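PDB 2BBE: antibiotic biosynthesis monooxygenase family protein from Shewanella oneidensis, which is of unknown function but may act as a monooxygenase, an activity not established for this protein. Local coordinates for residues A[18-23]-A[89-94]. Sequence-based numbering, arbitrary orientation.
Sequences ASFLSK and QVMPEL
The Phe20 ring meets the sulfur of Met91 obliquely, with Met91 SD 4.9 Å from the centroid of the Phe20 ring. This Met-aromatic contact joins strand 8-22 to helix 81-94 in the dimeric alpha-beta barrel (ferredoxin-like) fold of the family, where helices cover one side of an antiparallel sheet. The nearest ring atom is Phe20 CE1, 3.7 Å from Met91 SD, and CD1 follows on the same flank. The two side chains cross at about a right angle. With CG beside the backbone N (chi1 -57°), Phe20 reaches from its strand toward the helix; Met91 bends at its last torsion (chi3 71°), which turns the methyl group aside and leaves SD as the atom that touches. Tyr86 adds an edge-to-face ring contact to Phe20, while Leu30 and Leu34 of helix 27-35 and Phe98 of strand 95-107 also touch it.

At the end of the strand the link becomes polar. Leu94 O, on the last residue of the helix, accepts a nearly straight hydrogen bond from Lys23 N (2.8 Å, 167°), with the donor tilted from the carbonyl plane. A weaker, more bent CA-H...O contact from Ser22 CA, 3.3 Å from Leu94 O, supplements this hydrogen bond. Ser22 OG turns to other partners, Lys23 O and Thr27 OG1. Beyond CG the Lys23 chain is extended and runs alongside the closing turn of the helix, its methylenes passing the carbonyls of Leu94, Glu93 and Pro92 in succession: Lys23 CD comes within 3.5 Å of Glu93 O, and at the tip Lys23 NZ stops 3.5 Å from Pro92 O.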
loop_
_atom_site.group_PDB
_atom_site.type_symbol
_atom_site.label_atom_id
_atom_site.label_comp_id
_atom_site.label_asym_id
_atom_site.label_seq_id
_atom_site.Cartn_x
_atom_site.Cartn_y
_atom_site.Cartn_z
ATOM N N ALA A 18 7.620 11.754 9.348
ATOM C CA ALA A 18 8.151 13.116 9.539
ATOM C C ALA A 18 6.966 14.045 9.799
ATOM O O ALA A 18 6.129 14.266 8.906
ATOM C CB ALA A 18 8.955 13.557 8.265
ATOM N N SER A 19 6.876 14.565 11.027
ATOM C CA SER A 19 5.745 15.390 11.430
ATOM C C SER A 19 6.216 16.809 11.606
ATOM O O SER A 19 7.333 17.048 12.102
ATOM C CB SER A 19 5.096 14.896 12.735
ATOM O OG SER A 19 6.022 14.900 13.821
ATOM N N PHE A 20 5.357 17.741 11.212
ATOM C CA PHE A 20 5.663 19.167 11.246
ATOM C C PHE A 20 4.527 19.910 11.894
ATOM O O PHE A 20 3.372 19.770 11.471
ATOM C CB PHE A 20 5.892 19.694 9.826
ATOM C CG PHE A 20 6.978 18.957 9.096
ATOM C CD1 PHE A 20 8.317 19.336 9.253
ATOM C CD2 PHE A 20 6.671 17.828 8.327
ATOM C CE1 PHE A 20 9.337 18.627 8.615
ATOM C CE2 PHE A 20 7.673 17.119 7.691
ATOM C CZ PHE A 20 9.011 17.515 7.825
ATOM N N LEU A 21 4.850 20.691 12.930
ATOM C CA LEU A 21 3.836 21.510 13.606
ATOM C C LEU A 21 3.910 22.934 13.084
ATOM O O LEU A 21 4.894 23.635 13.344
ATOM C CB LEU A 21 4.075 21.523 15.120
ATOM C CG LEU A 21 3.009 22.246 15.962
ATOM C CD1 LEU A 21 1.673 21.456 15.972
ATOM C CD2 LEU A 21 3.523 22.444 17.376
ATOM N N SER A 22 2.879 23.380 12.367
ATOM C CA SER A 22 2.936 24.717 11.781
ATOM C C SER A 22 2.874 25.799 12.876
ATOM O O SER A 22 2.368 25.571 13.988
ATOM C CB SER A 22 1.827 24.943 10.743
ATOM O OG SER A 22 0.622 25.277 11.396
ATOM N N LYS A 23 3.426 26.964 12.558
ATOM C CA LYS A 23 3.158 28.174 13.342
ATOM C C LYS A 23 1.678 28.570 13.186
ATOM O O LYS A 23 1.008 28.123 12.240
ATOM C CB LYS A 23 4.061 29.318 12.857
ATOM C CG LYS A 23 5.563 29.027 13.023
ATOM C CD LYS A 23 6.438 30.114 12.391
ATOM C CE LYS A 23 7.928 29.909 12.792
ATOM N NZ LYS A 23 8.746 31.186 12.826
ATOM N N GLN A 89 14.747 26.563 3.476
ATOM C CA GLN A 89 14.125 27.831 3.137
ATOM C C GLN A 89 12.659 27.938 3.559
ATOM O O GLN A 89 12.217 29.005 3.987
ATOM C CB GLN A 89 14.262 28.129 1.642
ATOM C CG GLN A 89 15.720 28.136 1.144
ATOM C CD GLN A 89 16.547 29.204 1.828
ATOM O OE1 GLN A 89 16.046 30.298 2.091
ATOM N NE2 GLN A 89 17.826 28.901 2.111
ATOM N N VAL A 90 11.918 26.840 3.435
ATOM C CA VAL A 90 10.476 26.903 3.652
ATOM C C VAL A 90 10.141 26.669 5.119
ATOM O O VAL A 90 9.442 27.455 5.756
ATOM C CB VAL A 90 9.711 25.899 2.737
ATOM C CG1 VAL A 90 8.202 25.986 2.998
ATOM C CG2 VAL A 90 10.018 26.182 1.265
ATOM N N MET A 91 10.658 25.578 5.650
ATOM C CA MET A 91 10.396 25.172 7.027
ATOM C C MET A 91 10.601 26.269 8.094
ATOM O O MET A 91 9.725 26.435 8.941
ATOM C CB MET A 91 11.207 23.913 7.363
ATOM C CG MET A 91 10.509 22.923 8.255
ATOM S SD MET A 91 11.586 21.525 8.587
ATOM C CE MET A 91 12.823 22.254 9.662
ATOM N N PRO A 92 11.719 27.042 8.050
ATOM C CA PRO A 92 11.898 28.057 9.085
ATOM C C PRO A 92 10.808 29.124 9.120
ATOM O O PRO A 92 10.601 29.741 10.172
ATOM C CB PRO A 92 13.233 28.727 8.709
ATOM C CG PRO A 92 13.894 27.786 7.796
ATOM C CD PRO A 92 12.843 27.047 7.093
ATOM N N GLU A 93 10.122 29.345 7.995
ATOM C CA GLU A 93 9.080 30.363 7.930
ATOM C C GLU A 93 7.726 29.840 8.415
ATOM O O GLU A 93 6.911 30.601 8.934
ATOM C CB GLU A 93 8.962 30.911 6.502
ATOM C CG GLU A 93 10.280 31.446 5.921
ATOM C CD GLU A 93 10.908 32.560 6.755
ATOM O OE1 GLU A 93 10.156 33.418 7.280
ATOM O OE2 GLU A 93 12.156 32.583 6.879
ATOM N N LEU A 94 7.501 28.536 8.245
ATOM C CA LEU A 94 6.181 27.943 8.476
ATOM C C LEU A 94 6.040 27.067 9.712
ATOM O O LEU A 94 4.915 26.829 10.171
ATOM C CB LEU A 94 5.779 27.088 7.254
ATOM C CG LEU A 94 5.787 27.767 5.882
ATOM C CD1 LEU A 94 5.153 26.871 4.830
ATOM C CD2 LEU A 94 5.040 29.094 5.925
#